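Local atomic coordinates of CELL WALL surface anchor family protein (Streptococcus pneumoniae, PDB entry 3ZGH), a protein that binds keratin 10 through this basic MSCRAMM-type domain, consistent with a part in pneumococcal adhesion to host cells. Residues A[43-48]-A[62-67]; A[84-89]-A[142-147]. One frame throughout, in Å; residues are numbered along the deposited sequence.

Contact 1 (A[43-48]-A[62-67]); sequences VPIYYK and YTVTYV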
# COMPACT_ATOMS: atom_id res chain seq x y z
N VAL A 43 5.56 -18.32 0.40
CA VAL A 43 4.98 -18.03 -0.89
C VAL A 43 5.25 -16.55 -1.13
O VAL A 43 5.52 -15.81 -0.18
CB VAL A 43 3.45 -18.27 -0.90
CG1 VAL A 43 3.12 -19.76 -0.79
CG2 VAL A 43 2.75 -17.49 0.23
N PRO A 44 5.18 -16.12 -2.39
CA PRO A 44 5.32 -14.68 -2.64
C PRO A 44 4.13 -13.90 -2.13
O PRO A 44 3.02 -14.43 -2.06
CB PRO A 44 5.37 -14.58 -4.17
CG PRO A 44 5.77 -15.96 -4.64
CD PRO A 44 5.14 -16.91 -3.63
N ILE A 45 4.36 -12.64 -1.79
CA ILE A 45 3.27 -11.71 -1.52
C ILE A 45 3.64 -10.49 -2.35
O ILE A 45 4.84 -10.24 -2.58
CB ILE A 45 3.15 -11.42 -0.01
CG1 ILE A 45 1.91 -10.55 0.30
CG2 ILE A 45 4.41 -10.74 0.54
CD1 ILE A 45 1.61 -10.51 1.80
N TYR A 46 2.63 -9.77 -2.83
CA TYR A 46 2.85 -8.68 -3.76
C TYR A 46 2.25 -7.38 -3.26
O TYR A 46 1.33 -7.40 -2.40
CB TYR A 46 2.23 -9.02 -5.12
CG TYR A 46 2.71 -10.33 -5.68
CD1 TYR A 46 3.84 -10.38 -6.49
CD2 TYR A 46 2.06 -11.55 -5.37
CE1 TYR A 46 4.32 -11.59 -7.02
CE2 TYR A 46 2.54 -12.78 -5.89
CZ TYR A 46 3.67 -12.77 -6.73
OH TYR A 46 4.18 -13.94 -7.26
N TYR A 47 2.76 -6.26 -3.78
CA TYR A 47 2.03 -5.00 -3.64
C TYR A 47 1.89 -4.31 -4.99
O TYR A 47 2.63 -4.59 -5.97
CB TYR A 47 2.67 -4.04 -2.64
CG TYR A 47 3.92 -3.36 -3.18
CD1 TYR A 47 3.82 -2.18 -3.93
CD2 TYR A 47 5.17 -3.92 -3.00
CE1 TYR A 47 4.96 -1.58 -4.46
CE2 TYR A 47 6.32 -3.32 -3.50
CZ TYR A 47 6.19 -2.15 -4.24
OH TYR A 47 7.31 -1.55 -4.76
N LYS A 48 0.89 -3.43 -5.03
CA LYS A 48 0.71 -2.53 -6.14
C LYS A 48 0.53 -1.14 -5.52
O LYS A 48 -0.17 -0.99 -4.51
CB LYS A 48 -0.50 -2.93 -6.95
CG LYS A 48 -0.83 -1.95 -8.09
CD LYS A 48 -2.12 -2.35 -8.86
CE LYS A 48 -1.90 -3.59 -9.72
NZ LYS A 48 -3.12 -4.02 -10.50
N TYR A 62 -2.85 1.74 -2.63
CA TYR A 62 -1.86 0.77 -2.23
C TYR A 62 -2.52 -0.54 -1.84
O TYR A 62 -3.34 -0.56 -0.93
CB TYR A 62 -1.14 1.36 -1.01
CG TYR A 62 -0.31 0.40 -0.19
CD1 TYR A 62 0.68 -0.38 -0.77
CD2 TYR A 62 -0.47 0.33 1.20
CE1 TYR A 62 1.46 -1.23 0.00
CE2 TYR A 62 0.29 -0.49 1.96
CZ TYR A 62 1.25 -1.27 1.37
OH TYR A 62 1.99 -2.07 2.18
N THR A 63 -2.15 -1.63 -2.50
CA THR A 63 -2.80 -2.93 -2.31
C THR A 63 -1.74 -3.97 -2.00
O THR A 63 -0.72 -4.02 -2.68
CB THR A 63 -3.55 -3.39 -3.58
OG1 THR A 63 -4.58 -2.46 -3.88
CG2 THR A 63 -4.20 -4.78 -3.40
N VAL A 64 -1.98 -4.77 -0.97
CA VAL A 64 -1.14 -5.93 -0.69
C VAL A 64 -1.99 -7.17 -0.96
O VAL A 64 -3.15 -7.22 -0.56
CB VAL A 64 -0.66 -5.90 0.77
CG1 VAL A 64 -0.08 -7.27 1.22
CG2 VAL A 64 0.37 -4.79 0.94
N THR A 65 -1.43 -8.15 -1.65
CA THR A 65 -2.21 -9.30 -2.10
C THR A 65 -1.31 -10.48 -2.43
O THR A 65 -0.12 -10.30 -2.74
CB THR A 65 -3.03 -8.93 -3.36
OG1 THR A 65 -3.72 -10.09 -3.85
CG2 THR A 65 -2.16 -8.34 -4.48
N TYR A 66 -1.88 -11.69 -2.39
CA TYR A 66 -1.17 -12.87 -2.82
C TYR A 66 -1.34 -13.14 -4.31
O TYR A 66 -0.76 -14.10 -4.82
CB TYR A 66 -1.57 -14.10 -1.98
CG TYR A 66 -1.12 -13.96 -0.55
CD1 TYR A 66 0.13 -14.45 -0.14
CD2 TYR A 66 -1.91 -13.28 0.39
CE1 TYR A 66 0.55 -14.29 1.16
CE2 TYR A 66 -1.49 -13.11 1.67
CZ TYR A 66 -0.27 -13.62 2.06
OH TYR A 66 0.12 -13.47 3.37
N VAL A 67 -2.11 -12.31 -5.00
CA VAL A 67 -2.29 -12.42 -6.45
C VAL A 67 -1.16 -11.67 -7.16
O VAL A 67 -0.93 -10.48 -6.91
CB VAL A 67 -3.65 -11.81 -6.90
CG1 VAL A 67 -3.82 -11.89 -8.45
CG2 VAL A 67 -4.82 -12.54 -6.21
O HOH W 1 1.43 -15.67 -3.95
O HOH W 2 -3.25 -0.56 -5.68
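I45 lies over one face of the Y66 ring where the pairing of the two strands has just given way: CG1 stands 4.2 Å from the ring centroid, 14° off the normal and offset toward the rim, a CH-pi contact. At chi1 -174° CG1 of I45 lies opposite the backbone N, and the chain runs on extended, so that CD1 reaches CZ of Y66 at 3.6 Å and also meets CG1 of V64. V43 adds its CG2 to the CD1-CE1 side of the same ring, the two side chains crossing at about a right angle. The phenol oxygen of Y66 is hydrogen-bonded to D38 on strand 28-38.

Past T65 direct backbone bonding is replaced by water: one molecule donates to both P44 O and Y66 O. At the change T65 OG1 accepts from V67 N at 3.0 Å, an ST turn that accompanies the departure of the chain from the ladder. The Y46 ring lies beside this turn, with T65 O and Y66 O at its edge and V67 O 3.5 Å from CD2.

From Y46 onward the ladder is regular. Y46 and T65 exchange two backbone bonds, Y46 N to T65 O at 2.8 Å, and K48 and T63 do the same. At the non-hydrogen-bonded pair Y47-V64 between them, Y47 CA comes 3.1 Å from T63 O in a CA-H...O contact. These are the two arms of an antiparallel beta hairpin, strands 43-53 and 57-65, inside the large antiparallel sheet of this MSCRAMM domain.

Contact 2 (A[84-89]-A[142-147]); sequences YSIYNS and AQMNGF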
# COMPACT_ATOMS: atom_id res chain seq x y z
N TYR A 84 -5.52 -16.89 9.75
CA TYR A 84 -4.24 -16.19 9.57
C TYR A 84 -4.57 -14.78 9.17
O TYR A 84 -5.57 -14.57 8.49
CB TYR A 84 -3.46 -16.84 8.42
CG TYR A 84 -2.13 -16.21 8.06
CD1 TYR A 84 -1.06 -16.23 8.95
CD2 TYR A 84 -1.92 -15.67 6.80
CE1 TYR A 84 0.18 -15.69 8.59
CE2 TYR A 84 -0.68 -15.13 6.44
CZ TYR A 84 0.36 -15.16 7.34
OH TYR A 84 1.59 -14.65 6.99
N SER A 85 -3.76 -13.80 9.55
CA SER A 85 -4.07 -12.42 9.20
C SER A 85 -2.83 -11.56 9.03
O SER A 85 -1.86 -11.72 9.79
CB SER A 85 -4.97 -11.79 10.28
OG SER A 85 -5.52 -10.58 9.78
N ILE A 86 -2.88 -10.64 8.07
CA ILE A 86 -1.75 -9.72 7.83
C ILE A 86 -2.15 -8.24 7.88
O ILE A 86 -3.29 -7.90 7.56
CB ILE A 86 -1.08 -9.98 6.47
CG1 ILE A 86 -2.09 -9.88 5.33
CG2 ILE A 86 -0.40 -11.36 6.44
CD1 ILE A 86 -1.43 -9.78 3.95
N TYR A 87 -1.21 -7.38 8.29
CA TYR A 87 -1.34 -5.91 8.16
C TYR A 87 -0.67 -5.44 6.87
O TYR A 87 0.26 -6.10 6.40
CB TYR A 87 -0.62 -5.23 9.32
CG TYR A 87 -1.21 -5.44 10.69
CD1 TYR A 87 -2.55 -5.18 10.95
CD2 TYR A 87 -0.41 -5.85 11.75
CE1 TYR A 87 -3.08 -5.33 12.22
CE2 TYR A 87 -0.92 -6.01 13.01
CZ TYR A 87 -2.26 -5.76 13.25
OH TYR A 87 -2.76 -5.91 14.51
N ASN A 88 -1.10 -4.30 6.31
CA ASN A 88 -0.38 -3.67 5.19
C ASN A 88 0.37 -2.39 5.63
O ASN A 88 0.86 -1.63 4.80
CB ASN A 88 -1.33 -3.34 4.04
CG ASN A 88 -2.31 -2.20 4.38
OD1 ASN A 88 -2.52 -1.88 5.58
ND2 ASN A 88 -2.95 -1.64 3.35
N SER A 89 0.44 -2.13 6.93
CA SER A 89 1.15 -0.94 7.38
C SER A 89 1.90 -1.24 8.65
O SER A 89 1.45 -2.04 9.46
CB SER A 89 0.19 0.23 7.61
OG SER A 89 -0.83 -0.14 8.51
N ALA A 142 -5.61 -1.64 9.13
CA ALA A 142 -6.57 -2.70 8.81
C ALA A 142 -5.84 -4.02 8.58
O ALA A 142 -4.61 -4.03 8.40
CB ALA A 142 -7.37 -2.30 7.56
N GLN A 143 -6.59 -5.11 8.50
CA GLN A 143 -5.95 -6.40 8.23
C GLN A 143 -6.78 -7.26 7.28
O GLN A 143 -7.98 -7.07 7.14
CB GLN A 143 -5.69 -7.15 9.55
CG GLN A 143 -6.91 -7.44 10.39
CD GLN A 143 -6.53 -8.00 11.78
OE1 GLN A 143 -6.30 -9.19 11.93
NE2 GLN A 143 -6.44 -7.12 12.76
N MET A 144 -6.13 -8.23 6.64
CA MET A 144 -6.84 -9.17 5.80
C MET A 144 -6.67 -10.59 6.30
O MET A 144 -5.53 -11.08 6.42
CB MET A 144 -6.34 -9.09 4.36
CG MET A 144 -6.97 -10.17 3.47
SD MET A 144 -6.78 -9.86 1.71
CE MET A 144 -5.01 -10.03 1.48
N ASN A 145 -7.79 -11.23 6.61
CA ASN A 145 -7.78 -12.62 7.06
C ASN A 145 -7.47 -13.57 5.88
O ASN A 145 -7.75 -13.26 4.72
CB ASN A 145 -9.12 -13.01 7.67
CG ASN A 145 -9.39 -12.32 9.03
OD1 ASN A 145 -8.52 -11.69 9.63
ND2 ASN A 145 -10.60 -12.48 9.51
N GLY A 146 -6.98 -14.76 6.22
CA GLY A 146 -6.71 -15.83 5.27
C GLY A 146 -7.92 -16.19 4.41
O GLY A 146 -7.75 -16.42 3.23
N PHE A 147 -9.14 -16.27 4.97
CA PHE A 147 -10.26 -16.67 4.10
C PHE A 147 -10.51 -15.66 2.96
O PHE A 147 -11.01 -16.04 1.89
CB PHE A 147 -11.57 -16.97 4.88
CG PHE A 147 -12.05 -15.82 5.69
CD1 PHE A 147 -12.75 -14.78 5.10
CD2 PHE A 147 -11.78 -15.77 7.04
CE1 PHE A 147 -13.18 -13.70 5.86
CE2 PHE A 147 -12.21 -14.71 7.81
CZ PHE A 147 -12.91 -13.66 7.23
O HOH W 3 -4.14 -0.03 6.73
O HOH W 4 -2.38 -2.53 8.59
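The Y87 ring receives A142 O at its edge, in the ring plane, 3.5 Å from CD1. Alongside it runs the Q143 side chain, pointing the same way, with the amide plane turned 72° from the ring and NE2 obliquely placed 3.8 Å from CE1; beyond the segments, T179 and I182 also touch Y87.

The other end of the Q143 amide is fixed by a bond: S85 OG donates to OE1 at 2.7 Å, arriving at 118° to the C=O and tilted 21° from its plane. CG sits between the backbone N and the carbonyl carbon of Q143, and the chain, extended from there, carries OE1 to S85 while NE2 stays near the tyrosine, so one amide spans two residues of the opposing strand. N145 OD1 approaches the same hydroxyl at 3.2 Å. On the reverse face, I86 and M144 meet loosely, CD1 to CE 4.4 Å.

Between these faces the backbones of I86 and M144 bond in both directions. Y84 O takes G146 N at 2.7 Å, so backbone bonding reaches one residue past the last strand pair, into the first residue of helix 146-149. At the far end, one water donates to both N88 OD1 and A142 O.

The result is an antiparallel pair in a small three-stranded sheet: 85-87 is the middle strand, bonded on its other flank to 177-178, while A142 and M144 both rest on L155 of strand 154-162, A142 also on N111 and M144 on I113 of strand 109-114.

How the contacts relate
Contact 1 lies in the large antiparallel sheet and contact 2 in the small one, with centres 11 Å apart and the two in series along the chain. They share an apolar seam, in which I45 CD1 meets I86 CD1 at 3.8 Å and V64 also packs on I86. Y66 OH lies 3.6 Å from Y84 CE2, and D38 OD2, outside both contacts, is also the partner of Y84 OH. At the other end Y62 OH probably bonds N88 O at 2.9 Å. Strand 85-87 thus packs on strands 43-53 and 57-65 through I86, while the residues flanking it, Y84 and N88, supply the polar links to D38 and Y62.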